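Local coordinates for protein importin-95 (Chaetomium thermophilum, PDB 4XRI) that probably carries proteins into the nucleus as an importin-beta transport receptor built of helical repeats, with binding of a small GTPase expected from its family, at residues A[599-604]-A[637-642]; A[604-609]-A[645-650]. The protein carries 2 engineered substitutions. All blocks are in the same frame, centred on the assembly; numbering follows the deposited sequence.

Contact 1: A[599-604]-A[637-642]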
ATOM      1  N   LYS A 599     -33.730   7.733   7.067  1.00 47.29           N
ATOM      2  CA  LYS A 599     -34.898   7.483   7.912  1.00 48.44           C
ATOM      3  C   LYS A 599     -35.966   6.626   7.236  1.00 43.07           C
ATOM      4  O   LYS A 599     -36.719   5.916   7.903  1.00 44.02           O
ATOM      5  CB  LYS A 599     -35.520   8.812   8.346  1.00 62.70           C
ATOM      6  CG  LYS A 599     -34.638   9.651   9.249  1.00 72.91           C
ATOM      7  CD  LYS A 599     -34.637   9.117  10.667  1.00 81.95           C
ATOM      8  CE  LYS A 599     -33.748   9.956  11.562  1.00 85.89           C
ATOM      9  NZ  LYS A 599     -34.122  11.396  11.506  1.00 89.78           N
ATOM     10  N   GLU A 600     -36.023   6.695   5.911  1.00 42.99           N
ATOM     11  CA  GLU A 600     -37.058   6.003   5.151  1.00 48.91           C
ATOM     12  C   GLU A 600     -36.865   4.487   5.128  1.00 46.36           C
ATOM     13  O   GLU A 600     -37.730   3.753   4.652  1.00 45.28           O
ATOM     14  CB  GLU A 600     -37.100   6.539   3.720  1.00 60.61           C
ATOM     15  CG  GLU A 600     -37.302   8.046   3.629  1.00 71.56           C
ATOM     16  CD  GLU A 600     -38.545   8.512   4.360  1.00 84.52           C
ATOM     17  OE1 GLU A 600     -39.595   7.850   4.233  1.00 91.70           O
ATOM     18  OE2 GLU A 600     -38.468   9.537   5.071  1.00 86.21           O
ATOM     19  N   ILE A 601     -35.730   4.021   5.645  1.00 49.56           N
ATOM     20  CA  ILE A 601     -35.422   2.591   5.672  1.00 45.04           C
ATOM     21  C   ILE A 601     -36.193   1.875   6.777  1.00 46.77           C
ATOM     22  O   ILE A 601     -36.333   0.654   6.757  1.00 43.02           O
ATOM     23  CB  ILE A 601     -33.910   2.340   5.882  1.00 40.42           C
ATOM     24  CG1 ILE A 601     -33.518   0.917   5.471  1.00 44.77           C
ATOM     25  CG2 ILE A 601     -33.519   2.580   7.330  1.00 38.24           C
ATOM     26  CD1 ILE A 601     -33.626   0.648   3.993  1.00 43.97           C
ATOM     27  N   ALA A 602     -36.702   2.654   7.727  1.00 40.49           N
ATOM     28  CA  ALA A 602     -37.300   2.140   8.961  1.00 40.04           C
ATOM     29  C   ALA A 602     -38.294   0.975   8.801  1.00 45.16           C
ATOM     30  O   ALA A 602     -38.237   0.022   9.578  1.00 47.48           O
ATOM     31  CB  ALA A 602     -37.973   3.288   9.715  1.00 52.16           C
ATOM     32  N   PRO A 603     -39.207   1.036   7.806  1.00 46.18           N
ATOM     33  CA  PRO A 603     -40.153  -0.084   7.694  1.00 49.15           C
ATOM     34  C   PRO A 603     -39.514  -1.444   7.404  1.00 44.46           C
ATOM     35  O   PRO A 603     -40.154  -2.469   7.634  1.00 51.08           O
ATOM     36  CB  PRO A 603     -41.051   0.338   6.525  1.00 54.06           C
ATOM     37  CG  PRO A 603     -41.005   1.812   6.541  1.00 54.75           C
ATOM     38  CD  PRO A 603     -39.592   2.144   6.912  1.00 51.73           C
ATOM     39  N   GLN A 604     -38.280  -1.457   6.916  1.00 43.16           N
ATOM     40  CA  GLN A 604     -37.616  -2.716   6.603  1.00 49.67           C
ATOM     41  C   GLN A 604     -36.553  -3.078   7.636  1.00 45.12           C
ATOM     42  O   GLN A 604     -35.820  -4.050   7.465  1.00 39.95           O
ATOM     43  CB  GLN A 604     -36.993  -2.653   5.209  1.00 46.14           C
ATOM     44  CG  GLN A 604     -38.016  -2.634   4.086  1.00 52.67           C
ATOM     45  CD  GLN A 604     -37.400  -2.890   2.727  1.00 63.20           C
ATOM     46  OE1 GLN A 604     -37.486  -3.997   2.195  1.00 66.27           O
ATOM     47  NE2 GLN A 604     -36.770  -1.867   2.159  1.00 66.96           N
ATOM     48  N   ALA A 637     -28.160   1.664  12.070  1.00 38.63           N
ATOM     49  CA  ALA A 637     -28.195   2.361  13.349  1.00 33.42           C
ATOM     50  C   ALA A 637     -28.136   3.871  13.140  1.00 37.67           C
ATOM     51  O   ALA A 637     -28.850   4.623  13.799  1.00 42.24           O
ATOM     52  CB  ALA A 637     -27.049   1.896  14.245  1.00 34.92           C
ATOM     53  N   ASN A 638     -27.277   4.306  12.222  1.00 40.21           N
ATOM     54  CA  ASN A 638     -27.140   5.721  11.896  1.00 42.19           C
ATOM     55  C   ASN A 638     -28.414   6.281  11.277  1.00 44.28           C
ATOM     56  O   ASN A 638     -28.749   7.448  11.470  1.00 44.27           O
ATOM     57  CB  ASN A 638     -25.962   5.937  10.943  1.00 49.54           C
ATOM     58  CG  ASN A 638     -25.842   7.378  10.481  1.00 66.80           C
ATOM     59  OD1 ASN A 638     -25.219   8.205  11.148  1.00 76.83           O
ATOM     60  ND2 ASN A 638     -26.430   7.683   9.329  1.00 70.74           N
ATOM     61  N   ALA A 639     -29.121   5.430  10.541  1.00 46.47           N
ATOM     62  CA  ALA A 639     -30.326   5.839   9.833  1.00 42.30           C
ATOM     63  C   ALA A 639     -31.544   5.877  10.753  1.00 45.81           C
ATOM     64  O   ALA A 639     -32.346   6.809  10.692  1.00 45.53           O
ATOM     65  CB  ALA A 639     -30.586   4.910   8.660  1.00 42.93           C
ATOM     66  N   MET A 640     -31.682   4.865  11.602  1.00 40.54           N
ATOM     67  CA  MET A 640     -32.864   4.745  12.449  1.00 44.49           C
ATOM     68  C   MET A 640     -32.700   5.440  13.800  1.00 41.83           C
ATOM     69  O   MET A 640     -33.688   5.749  14.465  1.00 48.52           O
ATOM     70  CB  MET A 640     -33.213   3.268  12.656  1.00 39.94           C
ATOM     71  CG  MET A 640     -33.640   2.559  11.377  1.00 43.88           C
ATOM     72  SD  MET A 640     -34.288   0.901  11.659  1.00 42.01           S
ATOM     73  CE  MET A 640     -35.730   1.261  12.656  1.00 34.28           C
ATOM     74  N   GLU A 641     -31.452   5.684  14.191  1.00 44.37           N
ATOM     75  CA  GLU A 641     -31.131   6.365  15.447  1.00 46.37           C
ATOM     76  C   GLU A 641     -31.776   5.678  16.653  1.00 43.73           C
ATOM     77  O   GLU A 641     -31.587   4.482  16.850  1.00 39.77           O
ATOM     78  CB  GLU A 641     -31.537   7.841  15.368  1.00 50.27           C
ATOM     79  CG  GLU A 641     -30.676   8.629  14.386  1.00 59.33           C
ATOM     80  CD  GLU A 641     -31.060  10.091  14.275  1.00 73.48           C
ATOM     81  OE1 GLU A 641     -32.263  10.405  14.370  1.00 84.95           O
ATOM     82  OE2 GLU A 641     -30.152  10.928  14.094  1.00 77.23           O
ATOM     83  N   GLU A 642     -32.533   6.420  17.457  1.00 43.56           N
ATOM     84  CA  GLU A 642     -33.127   5.858  18.672  1.00 42.20           C
ATOM     85  C   GLU A 642     -34.106   4.721  18.371  1.00 35.22           C
ATOM     86  O   GLU A 642     -34.366   3.876  19.224  1.00 42.12           O
ATOM     87  CB  GLU A 642     -33.833   6.945  19.488  1.00 43.31           C
ATOM     88  CG  GLU A 642     -34.683   7.903  18.673  1.00 64.84           C
ATOM     89  CD  GLU A 642     -33.861   9.008  18.033  1.00 75.42           C
ATOM     90  OE1 GLU A 642     -34.268   9.510  16.963  1.00 78.15           O
ATOM     91  OE2 GLU A 642     -32.807   9.368  18.601  1.00 74.24           O
TER
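Lys599 NZ reaches Glu641 OE1 at 3.6 Å, a salt bridge rather than a close hydrogen bond, and CD and CE of the lysine come closer to the helix end than its ammonium group does. A bend at chi2 (-77°) lays the Lys599 chain alongside the last turn of helix 625-640. CD there comes 3.3 Å from the carbonyl oxygen of Ala639, and CE sits 3.2 Å from Glu641 OE1. The CB of Lys599 points away from this helix, so it is the bent tail that brings the ammonium group back to it. Glu641, just beyond the helical residues, has a positive phi that turns the chain out of the helix at its end. Glu642 adds negative charge farther off, which would probably reinforce the attraction.

Deeper in, the contact is apolar. The CG2 branch of Ile601 meets Ala639 CB and Met640 CG, each at 4.0 Å, while its CG1 arm leads away. Met640 crosses the isoleucine at about a right angle; a bend at chi3 (63°) places its CE 4.2 Å from Ala602 CB. No hydrogen bond joins the two segments, so apolar side-chain packing and one salt bridge join them.

Ile601 and Ala639 also share Val594 of helix 573-597. Gln604, hydrogen-bonded to Ser553 and Thr554, ties the turn between helices 573-597 and 605-616 to helix 546-567, while Lys599, Ile601 and Ala602 pack that turn on the C-terminal end of helix 625-640 in the helical-repeat solenoid of this importin-beta protein.

Contact 2: A[604-609]-A[645-650]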
ATOM      1  N   GLN A 604     -38.280  -1.457   6.916  1.00 43.16           N
ATOM      2  CA  GLN A 604     -37.616  -2.716   6.603  1.00 49.67           C
ATOM      3  C   GLN A 604     -36.553  -3.078   7.636  1.00 45.12           C
ATOM      4  O   GLN A 604     -35.820  -4.050   7.465  1.00 39.95           O
ATOM      5  CB  GLN A 604     -36.993  -2.653   5.209  1.00 46.14           C
ATOM      6  CG  GLN A 604     -38.016  -2.634   4.086  1.00 52.67           C
ATOM      7  CD  GLN A 604     -37.400  -2.890   2.727  1.00 63.20           C
ATOM      8  OE1 GLN A 604     -37.486  -3.997   2.195  1.00 66.27           O
ATOM      9  NE2 GLN A 604     -36.770  -1.867   2.159  1.00 66.96           N
ATOM     10  N   GLY A 605     -36.486  -2.298   8.711  1.00 45.57           N
ATOM     11  CA  GLY A 605     -35.507  -2.508   9.763  1.00 35.52           C
ATOM     12  C   GLY A 605     -35.548  -3.890  10.388  1.00 41.45           C
ATOM     13  O   GLY A 605     -34.509  -4.516  10.593  1.00 37.72           O
ATOM     14  N   ASP A 606     -36.751  -4.361  10.701  1.00 39.59           N
ATOM     15  CA  ASP A 606     -36.934  -5.680  11.308  1.00 39.60           C
ATOM     16  C   ASP A 606     -36.412  -6.798  10.412  1.00 42.53           C
ATOM     17  O   ASP A 606     -35.702  -7.694  10.870  1.00 44.81           O
ATOM     18  CB  ASP A 606     -38.410  -5.922  11.629  1.00 37.40           C
ATOM     19  CG  ASP A 606     -38.874  -5.163  12.860  1.00 50.97           C
ATOM     20  OD1 ASP A 606     -38.124  -4.288  13.348  1.00 45.60           O
ATOM     21  OD2 ASP A 606     -39.994  -5.442  13.336  1.00 52.06           O
ATOM     22  N   ARG A 607     -36.774  -6.737   9.135  1.00 39.32           N
ATOM     23  CA  ARG A 607     -36.341  -7.732   8.162  1.00 40.60           C
ATOM     24  C   ARG A 607     -34.827  -7.711   7.989  1.00 39.25           C
ATOM     25  O   ARG A 607     -34.186  -8.759   7.893  1.00 44.53           O
ATOM     26  CB  ARG A 607     -37.028  -7.491   6.818  1.00 42.56           C
ATOM     27  CG  ARG A 607     -36.748  -8.563   5.780  1.00 41.78           C
ATOM     28  CD  ARG A 607     -37.556  -8.327   4.519  1.00 46.03           C
ATOM     29  NE  ARG A 607     -37.432  -9.438   3.580  1.00 45.66           N
ATOM     30  CZ  ARG A 607     -38.049  -9.496   2.405  1.00 51.31           C
ATOM     31  NH1 ARG A 607     -38.836  -8.501   2.021  1.00 48.91           N
ATOM     32  NH2 ARG A 607     -37.879 -10.546   1.614  1.00 50.12           N
ATOM     33  N   ILE A 608     -34.263  -6.508   7.954  1.00 36.59           N
ATOM     34  CA  ILE A 608     -32.826  -6.331   7.792  1.00 40.58           C
ATOM     35  C   ILE A 608     -32.047  -6.976   8.935  1.00 40.88           C
ATOM     36  O   ILE A 608     -31.149  -7.783   8.705  1.00 38.23           O
ATOM     37  CB  ILE A 608     -32.452  -4.838   7.703  1.00 38.78           C
ATOM     38  CG1 ILE A 608     -32.917  -4.251   6.370  1.00 42.21           C
ATOM     39  CG2 ILE A 608     -30.952  -4.651   7.853  1.00 26.99           C
ATOM     40  CD1 ILE A 608     -32.682  -2.760   6.242  1.00 43.93           C
ATOM     41  N   MET A 609     -32.401  -6.629  10.168  1.00 38.03           N
ATOM     42  CA  MET A 609     -31.706  -7.165  11.333  1.00 36.20           C
ATOM     43  C   MET A 609     -31.901  -8.671  11.483  1.00 39.03           C
ATOM     44  O   MET A 609     -31.008  -9.373  11.955  1.00 35.35           O
ATOM     45  CB  MET A 609     -32.164  -6.451  12.607  1.00 38.27           C
ATOM     46  CG  MET A 609     -31.656  -5.019  12.720  1.00 44.28           C
ATOM     47  SD  MET A 609     -29.861  -4.903  12.538  1.00 37.08           S
ATOM     48  CE  MET A 609     -29.319  -5.740  14.020  1.00 27.13           C
ATOM     49  N   ALA A 645     -32.801   1.143  18.881  1.00 39.93           N
ATOM     50  CA  ALA A 645     -32.673   0.608  20.236  1.00 33.99           C
ATOM     51  C   ALA A 645     -33.346  -0.749  20.427  1.00 34.76           C
ATOM     52  O   ALA A 645     -32.887  -1.567  21.227  1.00 40.54           O
ATOM     53  CB  ALA A 645     -33.237   1.602  21.237  1.00 44.56           C
ATOM     54  N   LYS A 646     -34.426  -0.993  19.689  1.00 32.93           N
ATOM     55  CA  LYS A 646     -35.175  -2.239  19.836  1.00 36.81           C
ATOM     56  C   LYS A 646     -34.390  -3.464  19.367  1.00 38.51           C
ATOM     57  O   LYS A 646     -34.750  -4.598  19.691  1.00 41.52           O
ATOM     58  CB  LYS A 646     -36.505  -2.163  19.078  1.00 40.70           C
ATOM     59  CG  LYS A 646     -36.388  -1.958  17.574  1.00 47.90           C
ATOM     60  CD  LYS A 646     -37.712  -2.281  16.894  1.00 51.25           C
ATOM     61  CE  LYS A 646     -37.826  -1.650  15.522  1.00 58.98           C
ATOM     62  NZ  LYS A 646     -39.094  -2.046  14.846  1.00 66.52           N
ATOM     63  N   TYR A 647     -33.316  -3.240  18.617  1.00 33.73           N
ATOM     64  CA  TYR A 647     -32.498  -4.343  18.113  1.00 38.89           C
ATOM     65  C   TYR A 647     -31.321  -4.658  19.028  1.00 39.84           C
ATOM     66  O   TYR A 647     -30.583  -5.614  18.792  1.00 39.73           O
ATOM     67  CB  TYR A 647     -31.975  -4.030  16.709  1.00 38.05           C
ATOM     68  CG  TYR A 647     -33.066  -3.687  15.727  1.00 37.70           C
ATOM     69  CD1 TYR A 647     -33.106  -2.446  15.104  1.00 38.60           C
ATOM     70  CD2 TYR A 647     -34.069  -4.601  15.434  1.00 38.36           C
ATOM     71  CE1 TYR A 647     -34.108  -2.128  14.209  1.00 40.43           C
ATOM     72  CE2 TYR A 647     -35.076  -4.291  14.544  1.00 40.55           C
ATOM     73  CZ  TYR A 647     -35.090  -3.055  13.932  1.00 40.85           C
ATOM     74  OH  TYR A 647     -36.091  -2.740  13.048  1.00 43.99           O
ATOM     75  N   MET A 648     -31.152  -3.858  20.075  1.00 35.84           N
ATOM     76  CA  MET A 648     -29.979  -3.978  20.932  1.00 37.70           C
ATOM     77  C   MET A 648     -29.977  -5.250  21.773  1.00 42.76           C
ATOM     78  O   MET A 648     -28.917  -5.793  22.063  1.00 39.03           O
ATOM     79  CB  MET A 648     -29.859  -2.752  21.842  1.00 42.48           C
ATOM     80  CG  MET A 648     -29.343  -1.511  21.121  1.00 37.10           C
ATOM     81  SD  MET A 648     -27.736  -1.786  20.337  1.00 42.99           S
ATOM     82  CE  MET A 648     -26.667  -1.925  21.769  1.00 52.84           C
ATOM     83  N   GLU A 649     -31.152  -5.729  22.170  1.00 41.42           N
ATOM     84  CA  GLU A 649     -31.215  -6.949  22.970  1.00 46.92           C
ATOM     85  C   GLU A 649     -30.649  -8.133  22.190  1.00 40.91           C
ATOM     86  O   GLU A 649     -29.888  -8.941  22.725  1.00 39.57           O
ATOM     87  CB  GLU A 649     -32.649  -7.248  23.412  1.00 50.57           C
ATOM     88  CG  GLU A 649     -32.757  -8.446  24.346  1.00 59.96           C
ATOM     89  CD  GLU A 649     -34.158  -8.653  24.889  1.00 70.65           C
ATOM     90  OE1 GLU A 649     -35.033  -7.804  24.621  1.00 74.52           O
ATOM     91  OE2 GLU A 649     -34.381  -9.667  25.582  1.00 70.54           O
ATOM     92  N   ALA A 650     -31.013  -8.222  20.917  1.00 42.76           N
ATOM     93  CA  ALA A 650     -30.559  -9.314  20.067  1.00 42.00           C
ATOM     94  C   ALA A 650     -29.141  -9.084  19.555  1.00 41.74           C
ATOM     95  O   ALA A 650     -28.355 -10.025  19.442  1.00 42.12           O
ATOM     96  CB  ALA A 650     -31.511  -9.503  18.899  1.00 39.35           C
TER
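Asp606 OD1 accepts two hydrogen bonds, from Tyr647 OH at 2.6 Å and from Lys646 NZ at 2.9 Å, the latter also a salt bridge. The phenol uses the anti lone pair, whereas the ammonium group approaches on the syn side, 22° out of the carboxylate plane. With the carboxylate and ring planes 87° apart, the acid stands nearly upright against the phenol, OD1 lying at the ring edge.

Tyr647 is held from both faces. Met609 CG sits over the centre of one, 3.6 Å from the centroid, in a CH-pi contact, and bends at chi2 and chi3 carry SD to a more distant Met-aromatic position. Over the opposite face lies CG of Lys646, which occupies the position between its backbone N and carbonyl carbon (chi1 61°); from there the extended chain runs to Asp606. The phenol oxygen lies 2.9 Å from the carbonyl carbon of Gly605, where a CB would clash with it. Replacing Tyr647 with a phenylalanine would probably leave Asp606 OD1 with the lysine as its sole donor across this contact and the ring less firmly fixed in rotation.

Phe644 meets the Tyr647 ring edge-to-face, and Met609 also touches Ile633 and Leu636. The contact thus joins the first turn of helix 605-616 to the residues leading into helix 648-660, with helix 625-640 packed against both Met609 and Tyr647.

From the N terminus, the chain leaves helix 573-597 through 599-604 and enters helix 605-616, whose first turn supplies one side of contact 2. It then runs through helix 625-640, where contact 1 closes a mostly helical loop of 32 residues, and passes on to 645-650, where contact 2 closes one of 35. The segments alternate along the chain, so the two closures cross, sharing Gln604 just before helix 605-616. The centres of contacts 1 and 2 are about 10 Å apart. Ile601 packs on Ile608, while Met640 places its sulfur against Gly605 and the Tyr647 ring. Together they tie the 573-597 to 605-616 turn, the end of helix 625-640 and the lead-in to helix 648-660 together.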